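Local coordinates for NO-binding heme-dependent sensor protein (Shewanella oneidensis, PDB 4U9J) that binds heme and probably senses nitric oxide as an H-NOX protein, here carrying manganese protoporphyrin IX in its pocket, at residues L94-H99 / N126-R131; P116-Q121 / L130-P135. The protein carries 3 engineered substitutions. One frame throughout, in Å; residues are numbered along the deposited sequence.

Interaction 1 (L94-H99 / N126-R131). With MNH (manganese protoporphyrin IX), chain C.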
ATOM      1  N   LEU A  94      13.606  -5.895  -0.197  1.00 40.41           N
ATOM      2  CA  LEU A  94      12.396  -5.542   0.487  1.00 44.42           C
ATOM      3  C   LEU A  94      11.213  -6.288  -0.104  1.00 41.36           C
ATOM      4  O   LEU A  94      10.416  -6.852   0.643  1.00 40.60           O
ATOM      5  CB  LEU A  94      12.131  -4.037   0.435  1.00 39.57           C
ATOM      6  CG  LEU A  94      10.928  -3.583   1.290  1.00 43.00           C
ATOM      7  CD1 LEU A  94      11.184  -2.231   1.901  1.00 41.04           C
ATOM      8  CD2 LEU A  94       9.590  -3.556   0.479  1.00 42.64           C
ATOM      9  N   VAL A  95      11.080  -6.311  -1.433  1.00 37.22           N
ATOM     10  CA  VAL A  95       9.935  -6.961  -2.037  1.00 38.37           C
ATOM     11  C   VAL A  95       9.936  -8.468  -1.700  1.00 37.46           C
ATOM     12  O   VAL A  95       8.899  -9.031  -1.349  1.00 40.81           O
ATOM     13  CB  VAL A  95       9.881  -6.725  -3.568  1.00 39.19           C
ATOM     14  CG1 VAL A  95       8.724  -7.597  -4.176  1.00 37.96           C
ATOM     15  CG2 VAL A  95       9.677  -5.232  -3.878  1.00 40.48           C
ATOM     16  N   MET A  96      11.106  -9.099  -1.730  1.00 38.86           N
ATOM     17  CA  MET A  96      11.218 -10.509  -1.436  1.00 40.97           C
ATOM     18  C   MET A  96      10.967 -10.805   0.063  1.00 43.07           C
ATOM     19  O   MET A  96      10.637 -11.956   0.395  1.00 45.60           O
ATOM     20  CB  MET A  96      12.587 -11.047  -1.862  1.00 40.04           C
ATOM     21  CG  MET A  96      12.752 -11.111  -3.418  1.00 43.12           C
ATOM     22  SD  MET A  96      11.490 -12.144  -4.232  1.00 44.01           S
ATOM     23  CE  MET A  96      12.076 -13.730  -3.754  1.00 46.74           C
ATOM     24  N   GLY A  97      11.039  -9.774   0.914  1.00 43.76           N
ATOM     25  CA  GLY A  97      10.822  -9.903   2.365  1.00 43.71           C
ATOM     26  C   GLY A  97       9.463  -9.401   2.825  1.00 41.58           C
ATOM     27  O   GLY A  97       9.257  -9.324   4.008  1.00 41.83           O
ATOM     28  N   ILE A  98       8.547  -9.034   1.920  1.00 39.33           N
ATOM     29  CA  ILE A  98       7.281  -8.441   2.357  1.00 41.50           C
ATOM     30  C   ILE A  98       6.535  -9.436   3.225  1.00 45.99           C
ATOM     31  O   ILE A  98       6.100  -9.104   4.299  1.00 40.67           O
ATOM     32  CB  ILE A  98       6.394  -8.034   1.215  1.00 39.90           C
ATOM     33  CG1 ILE A  98       6.961  -6.820   0.507  1.00 40.37           C
ATOM     34  CG2 ILE A  98       4.941  -7.718   1.732  1.00 42.19           C
ATOM     35  CD1 ILE A  98       6.427  -6.694  -0.951  1.00 37.76           C
ATOM     36  N   HIS A  99       6.487 -10.683   2.811  1.00 42.34           N
ATOM     37  CA  HIS A  99       5.676 -11.626   3.497  1.00 42.08           C
ATOM     38  C   HIS A  99       6.348 -12.192   4.734  1.00 46.52           C
ATOM     39  O   HIS A  99       5.753 -12.174   5.763  1.00 46.88           O
ATOM     40  CB  HIS A  99       5.270 -12.762   2.563  1.00 44.07           C
ATOM     41  CG  HIS A  99       4.307 -13.697   3.201  1.00 46.46           C
ATOM     42  ND1 HIS A  99       2.960 -13.417   3.299  1.00 48.14           N
ATOM     43  CD2 HIS A  99       4.496 -14.872   3.828  1.00 47.35           C
ATOM     44  CE1 HIS A  99       2.366 -14.401   3.941  1.00 51.81           C
ATOM     45  NE2 HIS A  99       3.276 -15.293   4.280  1.00 49.68           N
ATOM     46  N   ASN A 126      16.180  -9.070 -13.974  1.00 46.78           N
ATOM     47  CA  ASN A 126      15.823  -8.119 -12.937  1.00 51.38           C
ATOM     48  C   ASN A 126      14.324  -7.926 -12.758  1.00 48.99           C
ATOM     49  O   ASN A 126      13.840  -6.828 -12.515  1.00 47.11           O
ATOM     50  CB  ASN A 126      16.521  -6.781 -13.271  1.00 53.68           C
ATOM     51  CG  ASN A 126      18.025  -6.886 -13.102  1.00 57.69           C
ATOM     52  OD1 ASN A 126      18.777  -6.461 -13.942  1.00 59.15           O
ATOM     53  ND2 ASN A 126      18.459  -7.514 -11.986  1.00 60.42           N
ATOM     54  N   GLN A 127      13.579  -9.008 -12.929  1.00 42.97           N
ATOM     55  CA  GLN A 127      12.160  -8.969 -12.690  1.00 41.34           C
ATOM     56  C   GLN A 127      11.824  -9.773 -11.462  1.00 44.32           C
ATOM     57  O   GLN A 127      12.573 -10.665 -11.047  1.00 41.87           O
ATOM     58  CB  GLN A 127      11.426  -9.505 -13.891  1.00 41.20           C
ATOM     59  CG  GLN A 127      11.686  -8.695 -15.138  1.00 44.77           C
ATOM     60  CD  GLN A 127      10.690  -9.044 -16.213  1.00 49.59           C
ATOM     61  OE1 GLN A 127      10.256 -10.207 -16.374  1.00 50.42           O
ATOM     62  NE2 GLN A 127      10.286  -8.056 -16.920  1.00 53.03           N
ATOM     63  N   ILE A 128      10.661  -9.437 -10.918  1.00 41.09           N
ATOM     64  CA  ILE A 128      10.078 -10.138  -9.802  1.00 40.30           C
ATOM     65  C   ILE A 128       8.585 -10.457 -10.096  1.00 42.48           C
ATOM     66  O   ILE A 128       7.832  -9.587 -10.532  1.00 39.99           O
ATOM     67  CB  ILE A 128      10.139  -9.312  -8.517  1.00 38.56           C
ATOM     68  CG1 ILE A 128      11.524  -8.712  -8.329  1.00 43.28           C
ATOM     69  CG2 ILE A 128       9.639 -10.158  -7.338  1.00 40.84           C
ATOM     70  CD1 ILE A 128      11.548  -7.639  -7.233  1.00 45.91           C
ATOM     71  N   ALA A 129       8.177 -11.696  -9.854  1.00 39.99           N
ATOM     72  CA  ALA A 129       6.781 -12.086  -9.976  1.00 40.21           C
ATOM     73  C   ALA A 129       6.234 -12.089  -8.582  1.00 41.81           C
ATOM     74  O   ALA A 129       6.603 -12.939  -7.766  1.00 38.28           O
ATOM     75  CB  ALA A 129       6.647 -13.427 -10.613  1.00 41.65           C
ATOM     76  N   LEU A 130       5.432 -11.089  -8.276  1.00 38.49           N
ATOM     77  CA  LEU A 130       4.804 -10.996  -6.981  1.00 38.76           C
ATOM     78  C   LEU A 130       3.330 -11.450  -7.025  1.00 40.23           C
ATOM     79  O   LEU A 130       2.499 -10.823  -7.653  1.00 38.37           O
ATOM     80  CB  LEU A 130       4.920  -9.561  -6.485  1.00 37.55           C
ATOM     81  CG  LEU A 130       4.675  -9.384  -4.979  1.00 43.16           C
ATOM     82  CD1 LEU A 130       5.839  -9.985  -4.220  1.00 46.77           C
ATOM     83  CD2 LEU A 130       4.593  -7.924  -4.533  1.00 47.47           C
ATOM     84  N   ARG A 131       3.009 -12.566  -6.389  1.00 37.81           N
ATOM     85  CA  ARG A 131       1.648 -13.083  -6.288  1.00 40.24           C
ATOM     86  C   ARG A 131       0.954 -12.538  -5.050  1.00 43.76           C
ATOM     87  O   ARG A 131       1.450 -12.686  -3.937  1.00 42.77           O
ATOM     88  CB  ARG A 131       1.666 -14.596  -6.251  1.00 41.45           C
ATOM     89  CG  ARG A 131       0.306 -15.315  -6.469  1.00 41.63           C
ATOM     90  CD  ARG A 131       0.503 -16.842  -6.414  1.00 46.04           C
ATOM     91  NE  ARG A 131      -0.686 -17.639  -6.713  1.00 47.75           N
ATOM     92  CZ  ARG A 131      -1.687 -17.770  -5.849  1.00 50.99           C
ATOM     93  NH1 ARG A 131      -1.654 -17.096  -4.707  1.00 47.41           N
ATOM     94  NH2 ARG A 131      -2.746 -18.490  -6.147  1.00 54.43           N
TER
HETATM   95 MN   MNH C 201       1.822  -4.084   4.144  1.00 40.79          MN
HETATM   96  CHA MNH C 201      -1.342  -3.895   4.862  1.00 41.10           C
HETATM   97  CHB MNH C 201       1.129  -4.713   1.033  1.00 39.78           C
HETATM   98  CHC MNH C 201       4.835  -2.838   3.129  1.00 40.49           C
HETATM   99  CHD MNH C 201       2.547  -2.832   7.121  1.00 40.55           C
HETATM  100  NA  MNH C 201       0.015  -4.363   3.085  1.00 40.26           N
HETATM  101  C1A MNH C 201      -1.266  -4.176   3.528  1.00 40.40           C
HETATM  102  C2A MNH C 201      -2.204  -4.250   2.395  1.00 39.30           C
HETATM  103  C3A MNH C 201      -1.488  -4.378   1.245  1.00 38.38           C
HETATM  104  C4A MNH C 201      -0.093  -4.473   1.704  1.00 39.42           C
HETATM  105  CMA MNH C 201      -1.871  -4.440  -0.225  1.00 37.16           C
HETATM  106  CAA MNH C 201      -3.720  -4.029   2.605  1.00 39.33           C
HETATM  107  CBA MNH C 201      -4.529  -5.263   3.015  1.00 40.96           C
HETATM  108  CGA MNH C 201      -4.797  -6.406   2.067  1.00 41.61           C
HETATM  109  O1A MNH C 201      -5.356  -7.454   2.467  1.00 44.93           O
HETATM  110  O2A MNH C 201      -4.355  -6.193   0.905  1.00 39.77           O
HETATM  111  NB  MNH C 201       3.032  -4.118   2.329  1.00 40.06           N
HETATM  112  C1B MNH C 201       2.494  -4.318   1.021  1.00 39.89           C
HETATM  113  C2B MNH C 201       3.422  -4.164  -0.088  1.00 40.06           C
HETATM  114  C3B MNH C 201       4.435  -3.658   0.692  1.00 40.56           C
HETATM  115  C4B MNH C 201       4.208  -3.505   2.098  1.00 40.24           C
HETATM  116  CMB MNH C 201       3.134  -4.519  -1.562  1.00 39.92           C
HETATM  117  CAB MNH C 201       5.733  -3.192   0.173  1.00 41.33           C
HETATM  118  CBB MNH C 201       6.175  -2.539  -1.048  1.00 42.45           C
HETATM  119  NC  MNH C 201       3.497  -2.954   5.021  1.00 40.41           N
HETATM  120  C1C MNH C 201       4.697  -2.529   4.439  1.00 40.66           C
HETATM  121  C2C MNH C 201       5.598  -1.821   5.354  1.00 41.08           C
HETATM  122  C3C MNH C 201       4.881  -1.854   6.474  1.00 40.64           C
HETATM  123  C4C MNH C 201       3.634  -2.541   6.309  1.00 40.46           C
HETATM  124  CMC MNH C 201       6.969  -1.190   5.017  1.00 42.52           C
HETATM  125  CAC MNH C 201       5.279  -1.290   7.778  1.00 40.66           C
HETATM  126  CBC MNH C 201       6.130  -2.027   8.653  1.00 40.94           C
HETATM  127  ND  MNH C 201       0.832  -3.687   5.930  1.00 41.09           N
HETATM  128  C1D MNH C 201       1.182  -3.094   7.123  1.00 41.27           C
HETATM  129  C2D MNH C 201       0.032  -2.809   8.040  1.00 41.70           C
HETATM  130  C3D MNH C 201      -1.060  -3.139   7.285  1.00 42.14           C
HETATM  131  C4D MNH C 201      -0.602  -3.593   6.006  1.00 41.84           C
HETATM  132  CMD MNH C 201       0.205  -2.257   9.412  1.00 42.84           C
HETATM  133  CAD MNH C 201      -2.524  -3.061   7.677  1.00 42.76           C
HETATM  134  CBD MNH C 201      -3.025  -4.287   8.413  1.00 46.71           C
HETATM  135  CGD MNH C 201      -4.467  -4.095   8.900  1.00 47.25           C
HETATM  136  O1D MNH C 201      -5.067  -3.052   8.568  1.00 45.78           O
HETATM  137  O2D MNH C 201      -5.069  -4.928   9.670  1.00 51.01           O

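Interaction 2 (P116-Q121 / L130-P135). With MNH (manganese protoporphyrin IX), chain C.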
ATOM      1  N   PRO A 116      -2.551  -9.130   3.462  1.00 44.62           N
ATOM      2  CA  PRO A 116      -2.682 -10.019   2.292  1.00 44.42           C
ATOM      3  C   PRO A 116      -1.749 -11.213   2.395  1.00 47.33           C
ATOM      4  O   PRO A 116      -0.811 -11.223   3.184  1.00 44.24           O
ATOM      5  CB  PRO A 116      -2.268  -9.131   1.130  1.00 40.52           C
ATOM      6  CG  PRO A 116      -1.158  -8.296   1.715  1.00 40.99           C
ATOM      7  CD  PRO A 116      -1.650  -8.001   3.176  1.00 39.64           C
ATOM      8  N   HIS A 117      -1.972 -12.202   1.550  1.00 43.73           N
ATOM      9  CA  HIS A 117      -0.985 -13.228   1.289  1.00 44.05           C
ATOM     10  C   HIS A 117      -0.110 -12.860   0.059  1.00 48.80           C
ATOM     11  O   HIS A 117      -0.625 -12.556  -0.982  1.00 45.47           O
ATOM     12  CB  HIS A 117      -1.652 -14.596   1.076  1.00 47.26           C
ATOM     13  CG  HIS A 117      -0.655 -15.700   0.989  1.00 55.96           C
ATOM     14  ND1 HIS A 117      -0.211 -16.382   2.099  1.00 56.64           N
ATOM     15  CD2 HIS A 117       0.084 -16.155  -0.050  1.00 56.72           C
ATOM     16  CE1 HIS A 117       0.698 -17.266   1.737  1.00 58.87           C
ATOM     17  NE2 HIS A 117       0.904 -17.142   0.439  1.00 63.72           N
ATOM     18  N   ILE A 118       1.206 -12.896   0.217  1.00 43.73           N
ATOM     19  CA  ILE A 118       2.144 -12.482  -0.785  1.00 39.40           C
ATOM     20  C   ILE A 118       3.263 -13.493  -0.926  1.00 46.46           C
ATOM     21  O   ILE A 118       3.754 -14.054   0.044  1.00 43.37           O
ATOM     22  CB  ILE A 118       2.698 -11.075  -0.472  1.00 42.12           C
ATOM     23  CG1 ILE A 118       1.542 -10.078  -0.682  1.00 40.57           C
ATOM     24  CG2 ILE A 118       3.859 -10.675  -1.464  1.00 39.04           C
ATOM     25  CD1 ILE A 118       1.884  -8.665  -0.420  1.00 41.09           C
ATOM     26  N   ASN A 119       3.611 -13.797  -2.156  1.00 41.81           N
ATOM     27  CA  ASN A 119       4.794 -14.565  -2.460  1.00 42.07           C
ATOM     28  C   ASN A 119       5.529 -13.950  -3.670  1.00 42.98           C
ATOM     29  O   ASN A 119       4.928 -13.718  -4.720  1.00 41.07           O
ATOM     30  CB  ASN A 119       4.455 -16.032  -2.712  1.00 41.31           C
ATOM     31  CG  ASN A 119       5.685 -16.867  -2.907  1.00 49.08           C
ATOM     32  OD1 ASN A 119       6.145 -17.055  -4.023  1.00 42.77           O
ATOM     33  ND2 ASN A 119       6.290 -17.288  -1.811  1.00 46.88           N
ATOM     34  N   GLY A 120       6.829 -13.700  -3.495  1.00 40.22           N
ATOM     35  CA  GLY A 120       7.695 -13.123  -4.516  1.00 40.97           C
ATOM     36  C   GLY A 120       8.638 -14.166  -5.049  1.00 42.77           C
ATOM     37  O   GLY A 120       9.139 -15.001  -4.298  1.00 42.22           O
ATOM     38  N   GLN A 121       8.814 -14.162  -6.360  1.00 41.53           N
ATOM     39  CA  GLN A 121       9.750 -15.049  -7.024  1.00 43.55           C
ATOM     40  C   GLN A 121      10.663 -14.199  -7.886  1.00 46.29           C
ATOM     41  O   GLN A 121      10.180 -13.432  -8.690  1.00 41.63           O
ATOM     42  CB  GLN A 121       9.058 -16.107  -7.919  1.00 41.59           C
ATOM     43  CG  GLN A 121       8.181 -17.129  -7.168  1.00 44.26           C
ATOM     44  CD  GLN A 121       9.029 -18.045  -6.288  1.00 47.02           C
ATOM     45  OE1 GLN A 121      10.044 -18.541  -6.741  1.00 46.39           O
ATOM     46  NE2 GLN A 121       8.611 -18.259  -5.042  1.00 48.11           N
ATOM     47  N   LEU A 130       5.432 -11.089  -8.276  1.00 38.49           N
ATOM     48  CA  LEU A 130       4.804 -10.996  -6.981  1.00 38.76           C
ATOM     49  C   LEU A 130       3.330 -11.450  -7.025  1.00 40.23           C
ATOM     50  O   LEU A 130       2.499 -10.823  -7.653  1.00 38.37           O
ATOM     51  CB  LEU A 130       4.920  -9.561  -6.485  1.00 37.55           C
ATOM     52  CG  LEU A 130       4.675  -9.384  -4.979  1.00 43.16           C
ATOM     53  CD1 LEU A 130       5.839  -9.985  -4.220  1.00 46.77           C
ATOM     54  CD2 LEU A 130       4.593  -7.924  -4.533  1.00 47.47           C
ATOM     55  N   ARG A 131       3.009 -12.566  -6.389  1.00 37.81           N
ATOM     56  CA  ARG A 131       1.648 -13.083  -6.288  1.00 40.24           C
ATOM     57  C   ARG A 131       0.954 -12.538  -5.050  1.00 43.76           C
ATOM     58  O   ARG A 131       1.450 -12.686  -3.937  1.00 42.77           O
ATOM     59  CB  ARG A 131       1.666 -14.596  -6.251  1.00 41.45           C
ATOM     60  CG  ARG A 131       0.306 -15.315  -6.469  1.00 41.63           C
ATOM     61  CD  ARG A 131       0.503 -16.842  -6.414  1.00 46.04           C
ATOM     62  NE  ARG A 131      -0.686 -17.639  -6.713  1.00 47.75           N
ATOM     63  CZ  ARG A 131      -1.687 -17.770  -5.849  1.00 50.99           C
ATOM     64  NH1 ARG A 131      -1.654 -17.096  -4.707  1.00 47.41           N
ATOM     65  NH2 ARG A 131      -2.746 -18.490  -6.147  1.00 54.43           N
ATOM     66  N   TYR A 132      -0.205 -11.918  -5.253  1.00 39.10           N
ATOM     67  CA  TYR A 132      -0.978 -11.253  -4.208  1.00 36.73           C
ATOM     68  C   TYR A 132      -2.343 -11.914  -4.127  1.00 41.12           C
ATOM     69  O   TYR A 132      -2.975 -12.179  -5.149  1.00 41.46           O
ATOM     70  CB  TYR A 132      -1.143  -9.775  -4.541  1.00 38.94           C
ATOM     71  CG  TYR A 132      -2.159  -9.036  -3.716  1.00 40.98           C
ATOM     72  CD1 TYR A 132      -3.501  -9.012  -4.072  1.00 40.60           C
ATOM     73  CD2 TYR A 132      -1.791  -8.341  -2.587  1.00 40.81           C
ATOM     74  CE1 TYR A 132      -4.430  -8.326  -3.293  1.00 41.39           C
ATOM     75  CE2 TYR A 132      -2.722  -7.627  -1.837  1.00 40.70           C
ATOM     76  CZ  TYR A 132      -4.029  -7.641  -2.168  1.00 41.70           C
ATOM     77  OH  TYR A 132      -4.982  -6.937  -1.431  1.00 41.62           O
ATOM     78  N   SER A 133      -2.825 -12.080  -2.913  1.00 40.57           N
ATOM     79  CA  SER A 133      -4.091 -12.729  -2.622  1.00 44.81           C
ATOM     80  C   SER A 133      -4.692 -12.067  -1.382  1.00 45.28           C
ATOM     81  O   SER A 133      -4.022 -11.996  -0.382  1.00 44.14           O
ATOM     82  CB  SER A 133      -3.862 -14.194  -2.345  1.00 46.06           C
ATOM     83  OG  SER A 133      -4.993 -14.790  -2.769  1.00 59.36           O
ATOM     84  N   SER A 134      -5.932 -11.598  -1.433  1.00 44.70           N
ATOM     85  CA  SER A 134      -6.580 -11.035  -0.248  1.00 43.15           C
ATOM     86  C   SER A 134      -8.074 -10.893  -0.477  1.00 47.12           C
ATOM     87  O   SER A 134      -8.469 -10.466  -1.535  1.00 43.47           O
ATOM     88  CB  SER A 134      -6.017  -9.667   0.096  1.00 43.71           C
ATOM     89  OG  SER A 134      -6.825  -8.982   1.048  1.00 42.90           O
ATOM     90  N   PRO A 135      -8.909 -11.159   0.553  1.00 45.42           N
ATOM     91  CA  PRO A 135     -10.361 -11.000   0.355  1.00 49.52           C
ATOM     92  C   PRO A 135     -10.719  -9.498   0.236  1.00 45.97           C
ATOM     93  O   PRO A 135     -11.801  -9.125  -0.155  1.00 50.13           O
ATOM     94  CB  PRO A 135     -10.956 -11.633   1.627  1.00 48.46           C
ATOM     95  CG  PRO A 135      -9.824 -11.334   2.678  1.00 51.29           C
ATOM     96  CD  PRO A 135      -8.573 -11.561   1.938  1.00 46.75           C
TER
HETATM   97 MN   MNH C 201       1.822  -4.084   4.144  1.00 40.79          MN
HETATM   98  CHA MNH C 201      -1.342  -3.895   4.862  1.00 41.10           C
HETATM   99  CHB MNH C 201       1.129  -4.713   1.033  1.00 39.78           C
HETATM  100  CHC MNH C 201       4.835  -2.838   3.129  1.00 40.49           C
HETATM  101  CHD MNH C 201       2.547  -2.832   7.121  1.00 40.55           C
HETATM  102  NA  MNH C 201       0.015  -4.363   3.085  1.00 40.26           N
HETATM  103  C1A MNH C 201      -1.266  -4.176   3.528  1.00 40.40           C
HETATM  104  C2A MNH C 201      -2.204  -4.250   2.395  1.00 39.30           C
HETATM  105  C3A MNH C 201      -1.488  -4.378   1.245  1.00 38.38           C
HETATM  106  C4A MNH C 201      -0.093  -4.473   1.704  1.00 39.42           C
HETATM  107  CMA MNH C 201      -1.871  -4.440  -0.225  1.00 37.16           C
HETATM  108  CAA MNH C 201      -3.720  -4.029   2.605  1.00 39.33           C
HETATM  109  CBA MNH C 201      -4.529  -5.263   3.015  1.00 40.96           C
HETATM  110  CGA MNH C 201      -4.797  -6.406   2.067  1.00 41.61           C
HETATM  111  O1A MNH C 201      -5.356  -7.454   2.467  1.00 44.93           O
HETATM  112  O2A MNH C 201      -4.355  -6.193   0.905  1.00 39.77           O
HETATM  113  NB  MNH C 201       3.032  -4.118   2.329  1.00 40.06           N
HETATM  114  C1B MNH C 201       2.494  -4.318   1.021  1.00 39.89           C
HETATM  115  C2B MNH C 201       3.422  -4.164  -0.088  1.00 40.06           C
HETATM  116  C3B MNH C 201       4.435  -3.658   0.692  1.00 40.56           C
HETATM  117  C4B MNH C 201       4.208  -3.505   2.098  1.00 40.24           C
HETATM  118  CMB MNH C 201       3.134  -4.519  -1.562  1.00 39.92           C
HETATM  119  CAB MNH C 201       5.733  -3.192   0.173  1.00 41.33           C
HETATM  120  CBB MNH C 201       6.175  -2.539  -1.048  1.00 42.45           C
HETATM  121  NC  MNH C 201       3.497  -2.954   5.021  1.00 40.41           N
HETATM  122  C1C MNH C 201       4.697  -2.529   4.439  1.00 40.66           C
HETATM  123  C2C MNH C 201       5.598  -1.821   5.354  1.00 41.08           C
HETATM  124  C3C MNH C 201       4.881  -1.854   6.474  1.00 40.64           C
HETATM  125  C4C MNH C 201       3.634  -2.541   6.309  1.00 40.46           C
HETATM  126  CMC MNH C 201       6.969  -1.190   5.017  1.00 42.52           C
HETATM  127  CAC MNH C 201       5.279  -1.290   7.778  1.00 40.66           C
HETATM  128  CBC MNH C 201       6.130  -2.027   8.653  1.00 40.94           C
HETATM  129  ND  MNH C 201       0.832  -3.687   5.930  1.00 41.09           N
HETATM  130  C1D MNH C 201       1.182  -3.094   7.123  1.00 41.27           C
HETATM  131  C2D MNH C 201       0.032  -2.809   8.040  1.00 41.70           C
HETATM  132  C3D MNH C 201      -1.060  -3.139   7.285  1.00 42.14           C
HETATM  133  C4D MNH C 201      -0.602  -3.593   6.006  1.00 41.84           C
HETATM  134  CMD MNH C 201       0.205  -2.257   9.412  1.00 42.84           C
HETATM  135  CAD MNH C 201      -2.524  -3.061   7.677  1.00 42.76           C
HETATM  136  CBD MNH C 201      -3.025  -4.287   8.413  1.00 46.71           C
HETATM  137  CGD MNH C 201      -4.467  -4.095   8.900  1.00 47.25           C
HETATM  138  O1D MNH C 201      -5.067  -3.052   8.568  1.00 45.78           O
HETATM  139  O2D MNH C 201      -5.069  -4.928   9.670  1.00 51.01           O

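Interaction 1 (L94-H99 / N126-R131)
Ile128 meets the helical turn with both of its branches: CD1 comes up to Val95 CB at 4.1 Å, while CG2 lies 4.1 Å from Met96 SD. The bend at chi2 (-58°) brings the Met96 sulfur down to this methyl. Two residues on, past Ala129, whose side chain points away from the helices, Leu130 takes up the next position on the same face of strand 127-133. Its CD1 sits 3.7 Å from Val95 CG1, the closest approach between the segments. This is where the helical part of the H-NOX fold meets its antiparallel sheet: helix 91-96 ends, Gly97 leaves helical geometry and serves as N-cap, and helix 98-109, which carries the axial ligand His103, begins. Leu130 CD2 reaches on to Ile98 CD1 at 4.2 Å. Ile98 CD1 also lies 3.7 Å from the vinyl carbon CAB of the porphyrin, so Ile98 sits between strand and macrocycle. An alanine here would strip off both the strand contact and the cover over the vinyl-bearing pyrrole, and would probably open a gap beside Leu130 and let the porphyrin edge shift. On the neighbouring turn, Leu94 CD2 touches the terminal vinyl carbon CBB at 3.9 Å.

Interaction 2 (P116-Q121 / L130-P135)
The beta hairpin of strands 117-123 and 127-133, at one margin of the H-NOX sheet, runs out at its open end into the porphyrin propionate site. The strands are antiparallel, and two hydrogen-bonded pairs hold this part of them together. In His117 with Ser133, the bond from His117 N to Ser133 O is 2.8 Å long and is returned by Ser133 N to His117 O; Asn119 and Arg131 exchange a second such pair of bonds. The non-hydrogen-bonded pairs, Ile118 with Tyr132 and Gly120 with Leu130, face the helices. Here Ile118 CG2 presses on Leu130 CD1 at 3.5 Å, tighter than usual for two methyls, and the same CD1 lies over Gly120 CA at 3.7 Å, where a side chain would have little space. On the other face, Gln121 NE2 gives a nearly straight bond to a lone pair of Asn119 OD1.

Beyond the last pair, Pro116 crosses Tyr132 at about a right angle, its CB 3.4 Å from Tyr132 CE2. A chi1 of 167° leans the Tyr132 ring forward from the face of the strand toward the porphyrin, and its OH donates to propionate O2A over 2.5 Å, the acceptor lying in the ring plane at its edge. Ser134 OG donates to the other oxygen, O1A, at 2.6 Å. Each hydroxyl is also bonded to a backbone nitrogen, Tyr132 OH to Leu138 N and Ser134 OG to Arg136 N, and Arg136 NE joins the hydrogen bonds to the porphyrin. Gripped at both oxygens by short bonds, the carboxylate has its rotation fixed, and the hydroxyls together with the nearby arginine would be expected to favour its ionised form.

The centres of interactions 1 and 2 lie about 9 Å apart, on the same side of the chain's centre, and both use strand 127-133, sharing Leu130 and Arg131. Along the chain the helical segment 94-99 comes first, helix 98-109 leads on to strand 117-123, and the hairpin partner follows. The two contacts also touch directly: Ala129 O and Gln121 N, 2.9 Å apart, probably form a hydrogen bond, and Met96 CE packs against Gly120 O. Both reach the manganese porphyrin: the apolar vinyl group is met by the helical residues Ile98 and Leu94, the polar propionate by Tyr132 of strand 127-133 and Ser134 just beyond it. Helix junction and hairpin thus meet one porphyrin at different substituents.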